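Local coordinates for hypothetical protein (Bacteroides caccae, PDB 4M8R), which is of unknown function but pairs an N-terminal Ig-like domain with a WD40-like domain that probably folds as a beta-propeller, at residues G163-A168 / P176-F181; E185-S190 / T233-N238. All blocks are in the same frame, centred on the assembly; numbering follows the deposited sequence.

The chain begins with an Ig-like domain and then enters the WD40-like region, where both contacts lie. Contact 1 comes first and closes a tight hairpin of strands 163-170 and 173-180, in which the seven residues between the segments are mostly the continuing strands. The chain then turns into strand 186-188, an outermost strand of the same four-stranded sheet, and there contact 2 opens. It closes only 42 residues later, when 233-238 returns to the end of that strand after the next strands have been built. The two contacts stand in series, neither nested nor crossed. Backbone pairing of 173-180 with 186-188, probably including a hydrogen bond from Phe178 N to Lys187 O, carries the sheet from contact 1 to contact 2.

Contact 1 (G163-A168 / P176-F181); sequences GLCGLA and PFFLDF
With CG anti to the nitrogen in Phe178 (chi1 173°) and anti to the carbonyl carbon in Phe181 (chi1 -74°), both rings come to rest against Gly163. The setting is an antiparallel beta hairpin, the two inner strands of a four-stranded sheet consistent with one blade of a beta-propeller. Phe178 CE1 comes within 3.5 Å of Gly163 CA, and the Phe181 ring lays a face against the same carbon, which sits 3.9 Å from the ring centroid in a CH-pi contact. Glycine suits this place, since a beta carbon would run into the Phe178 ring and the carbonyl oxygen of Leu179.

The backbones are joined by two hydrogen-bonded pairs, Leu164 with Leu179 and Gly166 with Phe177. The bond from Leu179 N to Leu164 O is 2.7 Å long, and the one from Phe177 N to Gly166 O is nearly straight, at 168°.

Leu164, Phe177 and Leu179 share one face of the sheet, and Trp186 of strand 186-188 packs on both Phe177 and Leu179. The other face carries Cys165, Leu167, Pro176 and Phe178; there the apolar side chains of Leu167 and Pro176 suit a surface buried against Thr196 and Leu199 of strand 196-201. Beyond the hairpin, Phe181 stacks on Tyr120. At the far end the methyl of Ala168, small enough to lie beside a ring, has its CB 3.9 Å from Phe177 CD2. Back at the middle, Cys165 SG approaches the edge of the Phe178 ring, 3.8 Å from Phe178 CD1.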
# COMPACT_ATOMS: atom_id res chain seq x y z
N GLY A 163 -0.02 17.04 18.11
CA GLY A 163 0.33 18.40 18.48
C GLY A 163 -0.27 19.37 17.47
O GLY A 163 -0.94 18.95 16.53
N LEU A 164 -0.02 20.66 17.67
CA LEU A 164 -0.64 21.70 16.85
C LEU A 164 0.38 22.59 16.19
O LEU A 164 1.36 22.99 16.81
CB LEU A 164 -1.56 22.57 17.70
CG LEU A 164 -2.70 21.84 18.42
CD1 LEU A 164 -3.42 22.78 19.38
CD2 LEU A 164 -3.68 21.25 17.42
N CYS A 165 0.14 22.89 14.92
CA CYS A 165 0.94 23.86 14.18
C CYS A 165 0.18 25.18 14.12
O CYS A 165 -1.04 25.19 14.10
CB CYS A 165 1.23 23.34 12.77
SG CYS A 165 2.20 21.81 12.72
N GLY A 166 0.92 26.28 14.09
CA GLY A 166 0.32 27.61 13.98
C GLY A 166 1.39 28.68 13.84
O GLY A 166 2.58 28.37 13.83
N LEU A 167 0.97 29.93 13.73
CA LEU A 167 1.89 31.05 13.56
C LEU A 167 2.02 31.85 14.85
O LEU A 167 1.03 32.04 15.57
CB LEU A 167 1.40 31.97 12.45
CG LEU A 167 1.22 31.32 11.08
CD1 LEU A 167 0.64 32.33 10.10
CD2 LEU A 167 2.53 30.75 10.57
N ALA A 168 3.23 32.33 15.12
CA ALA A 168 3.50 33.18 16.27
C ALA A 168 4.67 34.12 15.99
O ALA A 168 5.51 33.84 15.14
CB ALA A 168 3.79 32.34 17.50
N PRO A 176 6.20 29.73 11.74
CA PRO A 176 5.48 28.53 12.13
C PRO A 176 6.12 27.80 13.30
O PRO A 176 7.35 27.65 13.35
CB PRO A 176 5.53 27.67 10.87
CG PRO A 176 6.78 28.09 10.19
CD PRO A 176 6.93 29.55 10.47
N PHE A 177 5.27 27.34 14.23
CA PHE A 177 5.69 26.53 15.37
C PHE A 177 4.81 25.30 15.52
O PHE A 177 3.66 25.30 15.12
CB PHE A 177 5.58 27.35 16.65
CG PHE A 177 6.61 28.43 16.75
CD1 PHE A 177 7.83 28.18 17.33
CD2 PHE A 177 6.34 29.69 16.24
CE1 PHE A 177 8.79 29.17 17.42
CE2 PHE A 177 7.29 30.69 16.33
CZ PHE A 177 8.51 30.43 16.92
N PHE A 178 5.38 24.27 16.13
CA PHE A 178 4.65 23.06 16.50
C PHE A 178 4.63 22.95 18.02
O PHE A 178 5.69 22.95 18.65
CB PHE A 178 5.33 21.84 15.90
CG PHE A 178 4.75 20.52 16.35
CD1 PHE A 178 3.53 20.08 15.86
CD2 PHE A 178 5.43 19.71 17.24
CE1 PHE A 178 2.99 18.87 16.27
CE2 PHE A 178 4.90 18.50 17.65
CZ PHE A 178 3.68 18.08 17.17
N LEU A 179 3.43 22.88 18.60
CA LEU A 179 3.27 22.60 20.02
C LEU A 179 3.06 21.10 20.20
O LEU A 179 2.07 20.57 19.73
CB LEU A 179 2.08 23.36 20.60
CG LEU A 179 1.69 22.94 22.02
CD1 LEU A 179 2.82 23.24 23.00
CD2 LEU A 179 0.40 23.62 22.44
N ASP A 180 3.98 20.45 20.89
CA ASP A 180 3.95 19.00 21.09
C ASP A 180 3.10 18.67 22.32
O ASP A 180 3.43 19.09 23.42
CB ASP A 180 5.38 18.47 21.28
CG ASP A 180 5.46 16.95 21.36
OD1 ASP A 180 4.50 16.30 21.84
OD2 ASP A 180 6.50 16.38 20.96
N PHE A 181 2.02 17.93 22.13
CA PHE A 181 1.13 17.57 23.25
C PHE A 181 1.80 16.69 24.30
O PHE A 181 1.47 16.79 25.48
CB PHE A 181 -0.15 16.86 22.77
CG PHE A 181 -1.17 17.76 22.11
CD1 PHE A 181 -1.35 19.08 22.50
CD2 PHE A 181 -1.99 17.26 21.11
CE1 PHE A 181 -2.30 19.88 21.89
CE2 PHE A 181 -2.95 18.05 20.51
CZ PHE A 181 -3.11 19.36 20.90

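Contact 2 (E185-S190 / T233-N238); sequences EWKALS and TKTRSN. With PO4 (phosphate ion), chain E; PO4 (phosphate ion), chain D.
Thr235 reaches across to Ala188 with its hydroxyl, and here the contact is tight. Its OG1 lies between the backbone nitrogen and the carbonyl carbon (chi1 65°), a setting that aims it at the strand and lets it donate to Ala188 O at 2.7 Å, in the carbonyl plane. A threonine suits the place because its hydroxyl meets this acceptor while CG2 rests near Lys187 CB. A valine here would probably leave Ala188 O without this donor and weaken the hold of the loop on the strand end. Two residues further along the loop, Ser237 N donates to Leu189 O at 2.8 Å; the bond is straight at 166°, though the donor stands 42° out of the carbonyl plane. Around it Leu189, Ser190 and Ser237 are buried, and Ser190 OG turns to Gln211.

The Arg236 side is the solvent side: its partners include a methyl and a bound ion. The extended chain carries the guanidinium over Ala188, whose small CB sits 3.6 Å from Arg236 CZ, over the centre of one face. At the edge of that group Arg236 NE donates to O3 of a phosphate, probably from the crystallisation liquor, at 2.9 Å. The backbone nitrogens of Thr235 and Arg236 both donate to its O2, so loop and side chain grip the anion together. Within 185-190, Lys187 NZ forms a salt bridge with Glu185 OE1 at 3.3 Å, a weak hydrogen bond, while Lys234 pairs with Asp47 of the second subunit. Segment 233-238, leading into strand 239-240 of the next sheet, thus braces the end of strand 186-188, consistent with a link between successive blades of a beta-propeller.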
# COMPACT_ATOMS: atom_id res chain seq x y z
N GLU A 185 6.13 21.36 24.82
CA GLU A 185 7.22 22.18 24.31
C GLU A 185 6.95 22.67 22.89
O GLU A 185 6.23 22.02 22.11
CB GLU A 185 8.53 21.39 24.33
CG GLU A 185 9.18 21.31 25.71
CD GLU A 185 10.42 20.44 25.73
OE1 GLU A 185 10.69 19.74 24.73
OE2 GLU A 185 11.12 20.44 26.76
N TRP A 186 7.56 23.80 22.56
CA TRP A 186 7.41 24.44 21.25
C TRP A 186 8.61 24.14 20.37
O TRP A 186 9.75 24.22 20.83
CB TRP A 186 7.28 25.95 21.43
CG TRP A 186 6.08 26.35 22.21
CD1 TRP A 186 6.00 26.53 23.56
CD2 TRP A 186 4.78 26.64 21.68
NE1 TRP A 186 4.72 26.90 23.90
CE2 TRP A 186 3.96 26.98 22.77
CE3 TRP A 186 4.24 26.64 20.39
CZ2 TRP A 186 2.62 27.32 22.61
CZ3 TRP A 186 2.90 26.97 20.23
CH2 TRP A 186 2.11 27.31 21.33
N LYS A 187 8.36 23.80 19.11
CA LYS A 187 9.43 23.56 18.14
C LYS A 187 9.27 24.49 16.95
O LYS A 187 8.20 24.54 16.35
CB LYS A 187 9.37 22.11 17.63
CG LYS A 187 9.35 21.04 18.71
CD LYS A 187 10.62 21.04 19.54
CE LYS A 187 10.64 19.84 20.48
NZ LYS A 187 11.62 20.04 21.58
N ALA A 188 10.32 25.22 16.60
CA ALA A 188 10.31 26.03 15.39
C ALA A 188 10.29 25.12 14.17
O ALA A 188 10.96 24.09 14.16
CB ALA A 188 11.51 26.95 15.34
N LEU A 189 9.52 25.50 13.15
CA LEU A 189 9.39 24.70 11.94
C LEU A 189 10.19 25.24 10.76
O LEU A 189 10.48 24.50 9.82
CB LEU A 189 7.91 24.55 11.56
CG LEU A 189 7.08 23.72 12.53
CD1 LEU A 189 5.62 23.70 12.10
CD2 LEU A 189 7.60 22.30 12.66
N SER A 190 10.54 26.52 10.78
CA SER A 190 11.32 27.12 9.70
C SER A 190 12.76 27.33 10.15
O SER A 190 13.03 27.70 11.29
CB SER A 190 10.72 28.45 9.25
OG SER A 190 9.53 28.23 8.51
N THR A 233 15.59 15.84 17.45
CA THR A 233 16.79 16.67 17.38
C THR A 233 16.82 17.62 16.17
O THR A 233 17.79 18.35 16.00
CB THR A 233 18.06 15.79 17.38
OG1 THR A 233 17.98 14.83 16.31
CG2 THR A 233 18.21 15.06 18.71
N LYS A 234 15.78 17.60 15.33
CA LYS A 234 15.75 18.37 14.08
C LYS A 234 14.32 18.57 13.56
O LYS A 234 13.67 17.61 13.12
CB LYS A 234 16.65 17.68 13.03
CG LYS A 234 16.31 17.90 11.55
CD LYS A 234 16.46 19.33 11.06
CE LYS A 234 15.94 19.50 9.64
NZ LYS A 234 16.51 18.54 8.64
N THR A 235 13.83 19.81 13.63
CA THR A 235 12.46 20.16 13.22
C THR A 235 12.37 21.30 12.21
O THR A 235 11.40 21.37 11.45
CB THR A 235 11.60 20.55 14.43
OG1 THR A 235 12.10 21.76 15.02
CG2 THR A 235 11.60 19.45 15.46
N ARG A 236 13.34 22.21 12.21
CA ARG A 236 13.33 23.34 11.29
C ARG A 236 13.63 22.88 9.87
O ARG A 236 14.61 22.18 9.64
CB ARG A 236 14.38 24.37 11.70
CG ARG A 236 14.15 25.01 13.06
CD ARG A 236 15.30 25.95 13.41
NE ARG A 236 15.34 26.22 14.85
CZ ARG A 236 15.08 27.39 15.44
NH1 ARG A 236 14.77 28.48 14.74
NH2 ARG A 236 15.15 27.48 16.77
N SER A 237 12.79 23.27 8.91
CA SER A 237 12.96 22.91 7.51
C SER A 237 13.26 24.15 6.70
O SER A 237 12.92 25.26 7.11
CB SER A 237 11.67 22.29 6.95
OG SER A 237 11.28 21.13 7.67
N ASN A 238 13.87 23.94 5.54
CA ASN A 238 14.02 24.98 4.55
C ASN A 238 13.76 24.42 3.15
O ASN A 238 14.69 24.20 2.37
CB ASN A 238 15.41 25.61 4.62
CG ASN A 238 15.54 26.80 3.69
OD1 ASN A 238 14.64 27.64 3.61
ND2 ASN A 238 16.65 26.88 2.97
P PO4 E . 16.82 22.36 14.51
O1 PO4 E . 17.20 21.29 15.51
O2 PO4 E . 15.66 21.88 13.67
O3 PO4 E . 16.41 23.60 15.27
O4 PO4 E . 18.00 22.67 13.61
P PO4 D . 17.45 29.48 -0.15
O1 PO4 D . 17.72 28.97 1.24
O2 PO4 D . 17.33 28.33 -1.13
O3 PO4 D . 16.16 30.27 -0.19
O4 PO4 D . 18.61 30.35 -0.55
O HOH W 1 10.63 27.36 6.04